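Local coordinates for chitin elicitor-binding protein (Oryza sativa subsp. japonica, PDB 5JCD) that binds chitin oligosaccharides from fungal cell walls through its LysM-containing extracellular part and takes part in transducing the signal for rice defence responses, at residues P40-L43 / G44-L48; G47-D50 / G51-S54; R71-G74 / D75-Q78. One frame throughout, in Å; residues are numbered along the deposited sequence.

Contact 1: P40-L43 / G44-L48; sequences PDLL and GANGL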
loop_
_atom_site.group_PDB
_atom_site.type_symbol
_atom_site.label_atom_id
_atom_site.label_comp_id
_atom_site.label_asym_id
_atom_site.label_seq_id
_atom_site.Cartn_x
_atom_site.Cartn_y
_atom_site.Cartn_z
ATOM N N PRO A 40 -14.893 6.179 -9.262
ATOM C CA PRO A 40 -15.981 5.741 -8.371
ATOM C C PRO A 40 -15.571 4.650 -7.373
ATOM O O PRO A 40 -16.093 4.600 -6.262
ATOM C CB PRO A 40 -17.059 5.205 -9.329
ATOM C CG PRO A 40 -16.540 5.346 -10.676
ATOM C CD PRO A 40 -15.239 6.045 -10.689
ATOM N N ASP A 41 -14.639 3.787 -7.753
ATOM C CA ASP A 41 -14.163 2.791 -6.808
ATOM C C ASP A 41 -13.346 3.446 -5.685
ATOM O O ASP A 41 -13.430 3.025 -4.538
ATOM C CB ASP A 41 -13.370 1.688 -7.511
ATOM C CG ASP A 41 -14.257 0.779 -8.365
ATOM O OD1 ASP A 41 -15.496 0.756 -8.162
ATOM O OD2 ASP A 41 -13.716 0.092 -9.256
ATOM N N LEU A 42 -12.573 4.479 -6.012
ATOM C CA LEU A 42 -11.808 5.182 -4.979
ATOM C C LEU A 42 -12.761 5.812 -3.965
ATOM O O LEU A 42 -12.559 5.688 -2.763
ATOM C CB LEU A 42 -10.856 6.234 -5.591
ATOM C CG LEU A 42 -9.890 6.939 -4.621
ATOM C CD1 LEU A 42 -9.099 5.908 -3.795
ATOM C CD2 LEU A 42 -8.897 7.881 -5.349
ATOM N N LEU A 43 -13.814 6.458 -4.463
ATOM C CA LEU A 43 -14.827 7.096 -3.621
ATOM C C LEU A 43 -15.545 6.110 -2.709
ATOM O O LEU A 43 -15.751 6.374 -1.513
ATOM C CB LEU A 43 -15.838 7.836 -4.502
ATOM C CG LEU A 43 -15.229 8.943 -5.381
ATOM C CD1 LEU A 43 -16.239 9.500 -6.380
ATOM C CD2 LEU A 43 -14.645 10.065 -4.545
ATOM N N GLY A 44 -15.928 4.970 -3.272
ATOM C CA GLY A 44 -16.587 3.928 -2.505
ATOM C C GLY A 44 -15.694 3.325 -1.428
ATOM O O GLY A 44 -16.151 2.988 -0.336
ATOM N N ALA A 45 -14.424 3.121 -1.762
ATOM C CA ALA A 45 -13.450 2.630 -0.790
ATOM C C ALA A 45 -13.294 3.585 0.396
ATOM O O ALA A 45 -12.875 3.187 1.473
ATOM C CB ALA A 45 -12.114 2.397 -1.454
ATOM N N ASN A 46 -13.605 4.856 0.185
ATOM C CA ASN A 46 -13.535 5.829 1.267
ATOM C C ASN A 46 -14.896 6.317 1.749
ATOM O O ASN A 46 -15.004 7.352 2.403
ATOM C CB ASN A 46 -12.615 6.978 0.871
ATOM C CG ASN A 46 -11.176 6.531 0.803
ATOM O OD1 ASN A 46 -10.447 6.637 1.776
ATOM N ND2 ASN A 46 -10.785 5.955 -0.314
ATOM N N GLY A 47 -15.930 5.542 1.429
ATOM C CA GLY A 47 -17.275 5.804 1.900
ATOM C C GLY A 47 -17.921 7.104 1.470
ATOM O O GLY A 47 -18.627 7.717 2.258
ATOM N N LEU A 48 -17.651 7.540 0.243
ATOM C CA LEU A 48 -18.281 8.740 -0.329
ATOM C C LEU A 48 -19.332 8.392 -1.430
ATOM O O LEU A 48 -19.146 7.451 -2.198
ATOM C CB LEU A 48 -17.206 9.675 -0.913
ATOM C CG LEU A 48 -16.158 10.280 0.034
ATOM C CD1 LEU A 48 -14.965 10.850 -0.753
ATOM C CD2 LEU A 48 -16.781 11.355 0.888
#
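Asn46 turns its side-chain amide back onto the last full turn of the helix, where ND2 donates to Leu42 O at 3.0 Å with an almost straight N-H...O angle of 175°. The acceptor lies in the plane of the amide, so this bond and a second one, from Lys65 N to Asn46 OD1, together fix the rotation of the group. Asn46 has CG beside its own backbone N (chi1 -69°), which lays the side chain alongside that of Leu42, both pointing the same way. A leucine in its place would keep much of the bulk but would probably leave Lys65 N without its acceptor and take from Leu42 O the straight bond of ND2.

The helix ends in a Schellman motif. Leu48 N reaches back to Leu43 O at 2.8 Å, while Gly47 N bonds to Gly44 O at 3.1 Å. Gly47, at C-prime, has a positive phi of 62°, a conformation that glycine adopts readily. The reversal brings Leu48 CD1 to 3.9 Å from Leu43 CD2, the two side chains crossing at about a right angle, an apolar contact across the helix end that suits two leucines.

The tight part is the buried side: Leu42 packs among Tyr27, Val31, Val64 and Pro67, with its CD1 3.9 Å from Asn46 ND2, and Leu43 lies against Leu48. Exposed Pro40, Asp41 and Gly44 form the solvent side, joined to the rest mainly by the helical bonds Gly44 N to Pro40 O and Ala45 N to Asp41 O. Leu42, on helix 39-45, and Asn46, just beyond its end, touch Tyr27 of helix 27-34 and Val64 of strand 63-72, with Ala45 resting on Pro67 of that strand and Leu48 on Tyr27.

Contact 2: G47-D50 / G51-S54; sequences GLPD and GTLS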
loop_
_atom_site.group_PDB
_atom_site.type_symbol
_atom_site.label_atom_id
_atom_site.label_comp_id
_atom_site.label_asym_id
_atom_site.label_seq_id
_atom_site.Cartn_x
_atom_site.Cartn_y
_atom_site.Cartn_z
ATOM N N GLY A 47 -15.930 5.542 1.429
ATOM C CA GLY A 47 -17.275 5.804 1.900
ATOM C C GLY A 47 -17.921 7.104 1.470
ATOM O O GLY A 47 -18.627 7.717 2.258
ATOM N N LEU A 48 -17.651 7.540 0.243
ATOM C CA LEU A 48 -18.281 8.740 -0.329
ATOM C C LEU A 48 -19.332 8.392 -1.430
ATOM O O LEU A 48 -19.146 7.451 -2.198
ATOM C CB LEU A 48 -17.206 9.675 -0.913
ATOM C CG LEU A 48 -16.158 10.280 0.034
ATOM C CD1 LEU A 48 -14.965 10.850 -0.753
ATOM C CD2 LEU A 48 -16.781 11.355 0.888
ATOM N N PRO A 49 -20.414 9.187 -1.535
ATOM C CA PRO A 49 -21.550 9.032 -2.471
ATOM C C PRO A 49 -21.192 9.133 -3.958
ATOM O O PRO A 49 -20.125 9.648 -4.295
ATOM C CB PRO A 49 -22.487 10.189 -2.119
ATOM C CG PRO A 49 -21.933 10.839 -0.932
ATOM C CD PRO A 49 -20.570 10.350 -0.645
ATOM N N ASP A 50 -22.071 8.623 -4.823
ATOM C CA ASP A 50 -21.893 8.685 -6.281
ATOM C C ASP A 50 -21.680 10.085 -6.849
ATOM O O ASP A 50 -20.848 10.279 -7.739
ATOM C CB ASP A 50 -23.124 8.100 -6.974
ATOM C CG ASP A 50 -23.355 6.651 -6.626
ATOM O OD1 ASP A 50 -23.046 6.279 -5.478
ATOM O OD2 ASP A 50 -23.905 5.903 -7.471
ATOM N N GLY A 51 -22.394 11.070 -6.319
ATOM C CA GLY A 51 -22.364 12.397 -6.907
ATOM C C GLY A 51 -21.159 13.234 -6.534
ATOM O O GLY A 51 -21.083 14.413 -6.888
ATOM N N THR A 52 -20.226 12.625 -5.806
ATOM C CA THR A 52 -19.012 13.302 -5.366
ATOM C C THR A 52 -18.085 13.633 -6.539
ATOM O O THR A 52 -17.760 12.767 -7.356
ATOM C CB THR A 52 -18.258 12.443 -4.337
ATOM O OG1 THR A 52 -19.146 12.089 -3.267
ATOM C CG2 THR A 52 -17.064 13.202 -3.776
ATOM N N LEU A 53 -17.671 14.894 -6.625
ATOM C CA LEU A 53 -16.801 15.339 -7.715
ATOM C C LEU A 53 -15.371 14.891 -7.510
ATOM O O LEU A 53 -14.950 14.632 -6.388
ATOM C CB LEU A 53 -16.841 16.854 -7.876
ATOM C CG LEU A 53 -18.207 17.427 -8.234
ATOM C CD1 LEU A 53 -18.098 18.918 -8.276
ATOM C CD2 LEU A 53 -18.702 16.878 -9.574
ATOM N N SER A 54 -14.633 14.794 -8.610
ATOM C CA SER A 54 -13.262 14.333 -8.573
ATOM C C SER A 54 -12.383 15.329 -7.836
ATOM O O SER A 54 -11.250 15.013 -7.471
ATOM C CB SER A 54 -12.716 14.125 -9.974
ATOM O OG SER A 54 -12.126 15.325 -10.420
#
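Thr52 bonds twice to one acceptor, Pro49 O, and so closes a type I beta turn from Pro49 to Thr52. The shorter bond comes from the hydroxyl, Thr52 OG1 to Pro49 O at 2.8 Å, with the donor above the carbonyl plane. The backbone bond of the turn, Thr52 N to Pro49 O, is weak at 3.3 Å, and the side chain therefore reinforces the closure. Threonine suits this place because OG1 sits beside its own backbone N (chi1 -54°), bringing both donors to the same carbonyl.

Proline begins the turn without offering an N-H; its ring carbon CD instead packs against the hydroxyl, Pro49 CD to Thr52 OG1 being 3.5 Å. Leu48 CB lies a little farther from the same oxygen. Asp50 and Gly51 fill the two corners of the turn. Asp50 points away overall, though its CB still touches Gly51 N, and its exposure suits a charged side chain. Gly51 is exposed at the second corner, where the backbone does not demand glycine.

This surface turn belongs to the loop between helix 39-45 and strand 57-58: Leu48 and Thr52 touch Leu43 of that helix, and Ser54 reaches Leu39 and bonds through its backbone to Gly28 of helix 27-34.

Contact 3: R71-G74 / D75-Q78; sequences RCNG and DVGQ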
loop_
_atom_site.group_PDB
_atom_site.type_symbol
_atom_site.label_atom_id
_atom_site.label_comp_id
_atom_site.label_asym_id
_atom_site.label_seq_id
_atom_site.Cartn_x
_atom_site.Cartn_y
_atom_site.Cartn_z
ATOM N N ARG A 71 -0.965 -8.761 -7.715
ATOM C CA ARG A 71 -0.495 -9.983 -8.347
ATOM C C ARG A 71 0.511 -10.695 -7.468
ATOM O O ARG A 71 1.421 -10.065 -6.918
ATOM C CB ARG A 71 0.124 -9.706 -9.717
ATOM C CG ARG A 71 0.818 -10.914 -10.297
ATOM C CD ARG A 71 1.244 -10.741 -11.751
ATOM N NE ARG A 71 1.964 -11.928 -12.234
ATOM C CZ ARG A 71 1.582 -12.714 -13.240
ATOM N NH1 ARG A 71 0.456 -12.475 -13.912
ATOM N NH2 ARG A 71 2.337 -13.751 -13.576
ATOM N N CYS A 72 0.334 -12.007 -7.328
ATOM C CA CYS A 72 1.245 -12.827 -6.546
ATOM C C CYS A 72 2.265 -13.459 -7.483
ATOM O O CYS A 72 1.915 -13.898 -8.572
ATOM C CB CYS A 72 0.475 -13.898 -5.771
ATOM S SG CYS A 72 -0.514 -13.242 -4.402
ATOM N N ASN A 73 3.537 -13.437 -7.106
ATOM C CA ASN A 73 4.537 -14.117 -7.924
ATOM C C ASN A 73 5.076 -15.440 -7.397
ATOM O O ASN A 73 6.066 -15.938 -7.914
ATOM C CB ASN A 73 5.715 -13.197 -8.264
ATOM C CG ASN A 73 6.544 -12.814 -7.064
ATOM O OD1 ASN A 73 6.406 -13.366 -5.972
ATOM N ND2 ASN A 73 7.478 -11.899 -7.285
ATOM N N GLY A 74 4.462 -15.988 -6.359
ATOM C CA GLY A 74 4.925 -17.241 -5.785
ATOM C C GLY A 74 5.583 -17.037 -4.436
ATOM O O GLY A 74 5.619 -17.950 -3.605
ATOM N N ASP A 75 6.083 -15.821 -4.219
ATOM C CA ASP A 75 6.787 -15.455 -2.990
ATOM C C ASP A 75 6.087 -14.275 -2.349
ATOM O O ASP A 75 5.935 -14.194 -1.130
ATOM C CB ASP A 75 8.242 -15.056 -3.265
ATOM C CG ASP A 75 9.114 -16.228 -3.629
ATOM O OD1 ASP A 75 8.979 -17.289 -2.985
ATOM O OD2 ASP A 75 9.945 -16.096 -4.544
ATOM N N VAL A 76 5.636 -13.368 -3.197
ATOM C CA VAL A 76 5.230 -12.079 -2.740
ATOM C C VAL A 76 4.024 -11.597 -3.547
ATOM O O VAL A 76 3.725 -12.116 -4.637
ATOM C CB VAL A 76 6.469 -11.111 -2.842
ATOM C CG1 VAL A 76 6.745 -10.690 -4.277
ATOM C CG2 VAL A 76 6.269 -9.934 -2.031
ATOM N N GLY A 77 3.282 -10.665 -2.966
ATOM C CA GLY A 77 2.207 -9.997 -3.668
ATOM C C GLY A 77 2.612 -8.558 -3.947
ATOM O O GLY A 77 3.072 -7.870 -3.055
ATOM N N GLN A 78 2.437 -8.096 -5.177
ATOM C CA GLN A 78 2.786 -6.725 -5.535
ATOM C C GLN A 78 1.664 -6.109 -6.339
ATOM O O GLN A 78 0.963 -6.816 -7.052
ATOM C CB GLN A 78 4.080 -6.703 -6.366
ATOM C CG GLN A 78 5.247 -7.320 -5.611
ATOM C CD GLN A 78 6.385 -7.691 -6.508
ATOM O OE1 GLN A 78 6.181 -8.196 -7.613
ATOM N NE2 GLN A 78 7.604 -7.407 -6.056
#
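Asn73 and Val76 meet at the closed end of a beta hairpin, where backbone and side chain both bridge the turn. Among the backbone bonds, Arg71 and Gln78 form an antiparallel hydrogen-bonded pair, with Arg71 N to Gln78 O and Gln78 N to Arg71 O both at 2.8 Å. Nearer the turn, Asn73 N donates to Val76 O at 2.8 Å. Between them Cys72 and Gly77 are a non-hydrogen-bonded pair, and CA-H...O contacts run from Gly77 CA to Arg71 O and from Cys72 CA to Val76 O.

The side-chain bonds belong to one atom. Asn73 OD1 accepts from Asp75 N at 3.0 Å, an Asx turn, extended by Val76 N at 2.9 Å from the same oxygen; asparagine suits the place because its carbonyl oxygen takes both amides. Asn73 takes chi1 67°, with CG between its backbone N and carbonyl carbon, and this swings the amide over the turn. Gly74 has a phi of 108°, where a side chain would be jammed against the preceding carbonyl.

By packing, Val76 CG1 lies against the Asn73 amide, 3.2 Å from OD1 and 3.3 Å from ND2. Cys72 SG leaves the opposite face from Arg71 and Gln78 to form a disulfide with Cys5.

The hairpin couples strands 63-72 and 76-79, and Gly77 bonds through its backbone to Phe3 of strand 3-4 and to Cys134 of strand 133-134, joining all four in the mixed sheet.

Contacts 1 and 2 form one continuous piece of chain: they share Gly47 and Leu48, their centres are 7 Å apart, and Leu43 CD1 of contact 1 packs 3.7 Å from Thr52 O of contact 2. The leucine thus serves both the helix end and the turn that follows. Contact 3 comes later in the sequence and touches neither, its centre 26 Å from that of contact 1 and 32 Å from that of contact 2. In contact 3 the side chain of Gln78 lies about 9 Å from that of Asn114, a chitin-binding residue; contacts 1 and 2 lie away from the annotated sites.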